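Local coordinates for protein methionine gamma-lyase (Trichomonas vaginalis, PDB 1E5E) that belongs to the Cys/Met metabolism family of pyridoxal-phosphate-dependent enzymes and forms an assembly of four chains, at residues S85-G88 and A89-A92; V235-K238 and D239-S243. All blocks are in the same frame, centred on the assembly; numbering follows the deposited sequence.

Interaction 1 comes first along the chain, in the opening turns of helix 86-97; interaction 2 follows much later, where helix 226-241 ends and the chain turns into a loop. Their centres lie about 10 Å apart, and the two helices pack directly: Ala92 CB rests 3.6 Å from Ile237 CD1, and Gly88 CA approaches Ser243 OG. Helix 86-97 follows strand 79-83, an outermost strand of the seven-stranded sheet within this chain. Both contacts also reach the second subunit, where Ser85 OG of one chain bonds Gly242 O of the other. The helix start that holds the PPJ phosphate is thus tied to the subunit interface through the end of helix 226-241.

Interaction 1: residues S85-G88 and A89-A92; sequences SGMG and AIAA. With PPJ (N-(hydroxy{3-hydroxy-2-methyl-5-[(phosphonooxy)methyl]pyridin-4-yl}methyl)norvaline), chain C.
The phosphate-binding start of helix 86-97 is built here, with Ser85 to Gly88 forming the first turn and Ala89 to Ala92 carrying the helix on, away from the phosphate of PPJ. Two backbone amides at the helix start grip the phosphate: Gly86 N donates to PPJ OP1 at 2.8 Å, and Met87 N donates to PPJ OP3, also at 2.8 Å and at 162°. The positive end of the helix dipole probably favours the negative charge of the phosphate. Gly86, without a side chain, lies close against it. Ser85 is the N-cap. A chi1 of 64° sets Ser85 OG between the backbone N and the carbonyl carbon, where it accepts from Gly88 N at 3.0 Å, while the same hydroxyl also bonds Gly242 O of the second subunit. Behind the cap the regular ladder begins. Ala89 N reaches Ser85 O at 3.0 Å, Ile90 N donates to Gly86 O, and Ala91 N meets Met87 O at 2.7 Å. On the flank, Met87 bends at chi2 and chi3, bringing SD to 3.8 Å from PPJ C5A and 4.1 Å from Ile90 CD1; the two side chains meet at a slant. Ile90 CD1 comes within 3.8 Å of ring atom C6 of PPJ. Helix 112-124 covers this flank, with Thr114 touching both Met87 and Ile90. Arg58 and Tyr56 of the second subunit also bind PPJ, as do Ser206 and Thr208 of the same chain. A phosphate held by the backbone amides of a capped helix start is characteristic of the cofactor site in fold type I pyridoxal-phosphate enzymes.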
loop_
_atom_site.group_PDB
_atom_site.type_symbol
_atom_site.label_atom_id
_atom_site.label_comp_id
_atom_site.label_asym_id
_atom_site.label_seq_id
_atom_site.Cartn_x
_atom_site.Cartn_y
_atom_site.Cartn_z
ATOM N N SER A 85 -1.348 -12.335 13.039
ATOM C CA SER A 85 -0.643 -13.560 12.747
ATOM C C SER A 85 -1.495 -14.725 13.254
ATOM O O SER A 85 -2.328 -14.562 14.147
ATOM C CB SER A 85 0.751 -13.731 13.331
ATOM O OG SER A 85 0.680 -13.754 14.744
ATOM N N GLY A 86 -1.294 -15.834 12.570
ATOM C CA GLY A 86 -1.981 -17.073 12.999
ATOM C C GLY A 86 -1.617 -17.324 14.470
ATOM O O GLY A 86 -2.505 -17.632 15.250
ATOM N N MET A 87 -0.345 -17.133 14.888
ATOM C CA MET A 87 -0.049 -17.343 16.329
ATOM C C MET A 87 -0.858 -16.411 17.215
ATOM O O MET A 87 -1.362 -16.756 18.300
ATOM C CB MET A 87 1.464 -17.188 16.579
ATOM C CG MET A 87 2.371 -18.299 16.046
ATOM S SD MET A 87 1.665 -19.964 16.287
ATOM C CE MET A 87 1.629 -20.044 18.094
ATOM N N GLY A 88 -1.021 -15.144 16.736
ATOM C CA GLY A 88 -1.816 -14.185 17.521
ATOM C C GLY A 88 -3.269 -14.607 17.659
ATOM O O GLY A 88 -3.935 -14.267 18.635
ATOM N N ALA A 89 -3.828 -15.247 16.627
ATOM C CA ALA A 89 -5.182 -15.729 16.675
ATOM C C ALA A 89 -5.255 -16.861 17.725
ATOM O O ALA A 89 -6.147 -16.803 18.577
ATOM C CB ALA A 89 -5.684 -16.271 15.347
ATOM N N ILE A 90 -4.285 -17.770 17.678
ATOM C CA ILE A 90 -4.268 -18.846 18.656
ATOM C C ILE A 90 -4.088 -18.313 20.089
ATOM O O ILE A 90 -4.839 -18.670 21.013
ATOM C CB ILE A 90 -3.193 -19.896 18.317
ATOM C CG1 ILE A 90 -3.552 -20.626 16.988
ATOM C CG2 ILE A 90 -3.102 -20.922 19.446
ATOM C CD1 ILE A 90 -2.314 -21.136 16.276
ATOM N N ALA A 91 -3.127 -17.430 20.277
ATOM C CA ALA A 91 -2.794 -16.904 21.573
ATOM C C ALA A 91 -3.924 -16.053 22.115
ATOM O O ALA A 91 -4.274 -16.182 23.295
ATOM C CB ALA A 91 -1.495 -16.103 21.438
ATOM N N ALA A 92 -4.527 -15.183 21.307
ATOM C CA ALA A 92 -5.578 -14.302 21.819
ATOM C C ALA A 92 -6.760 -15.139 22.283
ATOM O O ALA A 92 -7.443 -14.787 23.242
ATOM C CB ALA A 92 -6.040 -13.299 20.761
HETATM N N1 PPJ C . -1.405 -22.663 12.474
HETATM C C2 PPJ C . -0.931 -23.465 11.497
HETATM C C6 PPJ C . -0.683 -21.594 12.912
HETATM C C2A PPJ C . -1.342 -24.788 11.261
HETATM C C3 PPJ C . 0.240 -23.021 10.851
HETATM O O3 PPJ C . 0.757 -23.876 10.009
HETATM C C4 PPJ C . 0.872 -21.811 11.155
HETATM C C4A PPJ C . 2.058 -21.467 10.442
HETATM C C5 PPJ C . 0.452 -21.078 12.266
HETATM N N PPJ C . 2.874 -22.372 9.869
HETATM C C5A PPJ C . 0.899 -19.753 12.579
HETATM O OP4 PPJ C . 0.384 -18.922 11.734
HETATM P P PPJ C . 1.291 -17.633 11.503
HETATM O OP1 PPJ C . 0.434 -16.709 10.527
HETATM O OP2 PPJ C . 2.644 -18.070 10.863
HETATM O OP3 PPJ C . 1.575 -16.859 12.865
HETATM C CA PPJ C . 3.961 -22.067 9.105
HETATM C CB PPJ C . 4.931 -21.038 9.508
HETATM C C PPJ C . 4.615 -23.216 8.566
HETATM C CG PPJ C . 5.829 -21.204 10.679
HETATM C CD PPJ C . 7.154 -21.572 10.202
HETATM O O PPJ C . 4.169 -24.370 8.910
HETATM O OXT PPJ C . 5.279 -23.155 7.443
#

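Interaction 2: residues V235-K238 and D239-S243; sequences VGIK and DITGS
A chi1 of 58° sets Thr241 OG1 between its own backbone N and carbonyl carbon, turned back along the helix to Gly236 O, while bends at chi3 and chi4 curl the Lys238 chain so that NZ meets Asp239. Gly236 O is gripped twice, by Thr241 OG1 and by Thr241 N, each at 2.7 Å, the two donors coming from opposite faces of the carbonyl plane. Thr241 OG1 in turn accepts from Ser243 N at 3.1 Å, an ST turn that carries the helix end into the loop. The backbone widens into pi-type turns. Val235 O takes Ile240 N at 2.9 Å and 167°, and also Asp239 N, which lies well above the carbonyl plane; two residues further on, Gly242 N makes a weak bond to Ile237 O. Gly242 then leaves helical geometry with phi at 65°, a positive value that favours glycine. In the middle of the stretch, Lys238 and Asp239 run side by side, and Lys238 NZ forms a salt bridge to Asp239 OD1 at 2.8 Å, on the syn side and slightly out of the carboxylate plane. A water links NZ to OD2, accepting from the amine and donating to the carboxylate, so each carboxylate oxygen has a partner. Val235 CG1 and Ile240 CD1 lie alongside each other at 3.4 Å, tighter than usual for two methyls. Around this helix end, Thr241 and Ile237 pack on Ala92 of helix 86-97, and Ile237 also touches Val81 and Thr83 of strand 79-83. Ser243 OG bonds Gly242 O of the second subunit and Ser84 N of its own chain, leaving the end of helix 226-241 between helix 86-97, strand 79-83 and the partner subunit.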
loop_
_atom_site.group_PDB
_atom_site.type_symbol
_atom_site.label_atom_id
_atom_site.label_comp_id
_atom_site.label_asym_id
_atom_site.label_seq_id
_atom_site.Cartn_x
_atom_site.Cartn_y
_atom_site.Cartn_z
ATOM N N VAL A 235 -10.280 -8.548 25.489
ATOM C CA VAL A 235 -9.170 -8.986 26.311
ATOM C C VAL A 235 -7.996 -9.500 25.491
ATOM O O VAL A 235 -6.897 -8.970 25.605
ATOM C CB VAL A 235 -9.632 -10.104 27.265
ATOM C CG1 VAL A 235 -8.489 -10.668 28.089
ATOM C CG2 VAL A 235 -10.730 -9.571 28.193
ATOM N N GLY A 236 -8.194 -10.573 24.715
ATOM C CA GLY A 236 -7.097 -11.143 23.936
ATOM C C GLY A 236 -6.419 -10.154 22.991
ATOM O O GLY A 236 -5.192 -10.212 22.816
ATOM N N ILE A 237 -7.208 -9.414 22.218
ATOM C CA ILE A 237 -6.638 -8.502 21.234
ATOM C C ILE A 237 -6.221 -7.175 21.859
ATOM O O ILE A 237 -5.093 -6.731 21.730
ATOM C CB ILE A 237 -7.632 -8.215 20.092
ATOM C CG1 ILE A 237 -8.059 -9.521 19.377
ATOM C CG2 ILE A 237 -6.991 -7.261 19.065
ATOM C CD1 ILE A 237 -6.893 -10.369 18.946
ATOM N N LYS A 238 -7.172 -6.542 22.498
ATOM C CA LYS A 238 -7.037 -5.220 23.068
ATOM C C LYS A 238 -5.962 -5.127 24.139
ATOM O O LYS A 238 -5.298 -4.094 24.140
ATOM C CB LYS A 238 -8.395 -4.702 23.573
ATOM C CG LYS A 238 -8.342 -3.362 24.301
ATOM C CD LYS A 238 -9.727 -2.825 24.667
ATOM C CE LYS A 238 -10.105 -3.152 26.116
ATOM N NZ LYS A 238 -8.994 -2.795 27.065
ATOM N N ASP A 239 -5.784 -6.072 25.032
ATOM C CA ASP A 239 -4.812 -5.954 26.101
ATOM C C ASP A 239 -3.677 -6.976 25.989
ATOM O O ASP A 239 -2.546 -6.569 26.203
ATOM C CB ASP A 239 -5.377 -6.185 27.514
ATOM C CG ASP A 239 -6.504 -5.240 27.845
ATOM O OD1 ASP A 239 -6.604 -4.182 27.180
ATOM O OD2 ASP A 239 -7.321 -5.491 28.754
ATOM N N ILE A 240 -4.048 -8.244 25.835
ATOM C CA ILE A 240 -3.033 -9.280 26.001
ATOM C C ILE A 240 -2.122 -9.448 24.801
ATOM O O ILE A 240 -0.937 -9.641 25.065
ATOM C CB ILE A 240 -3.695 -10.648 26.343
ATOM C CG1 ILE A 240 -4.466 -10.473 27.657
ATOM C CG2 ILE A 240 -2.671 -11.752 26.400
ATOM C CD1 ILE A 240 -5.252 -11.670 28.138
ATOM N N THR A 241 -2.634 -9.596 23.586
ATOM C CA THR A 241 -1.650 -9.809 22.515
ATOM C C THR A 241 -1.288 -8.488 21.852
ATOM O O THR A 241 -0.285 -8.409 21.156
ATOM C CB THR A 241 -2.141 -10.795 21.445
ATOM O OG1 THR A 241 -3.358 -10.309 20.875
ATOM C CG2 THR A 241 -2.369 -12.148 22.109
ATOM N N GLY A 242 -2.303 -7.640 21.648
ATOM C CA GLY A 242 -2.071 -6.423 20.844
ATOM C C GLY A 242 -1.742 -6.860 19.427
ATOM O O GLY A 242 -1.076 -6.117 18.682
ATOM N N SER A 243 -2.309 -8.011 19.019
ATOM C CA SER A 243 -2.094 -8.532 17.673
ATOM C C SER A 243 -3.111 -7.871 16.737
ATOM O O SER A 243 -4.136 -8.426 16.345
ATOM C CB SER A 243 -2.233 -10.057 17.659
ATOM O OG SER A 243 -1.900 -10.570 16.379
HETATM O O HOH W 1 -9.914 -4.465 29.342
#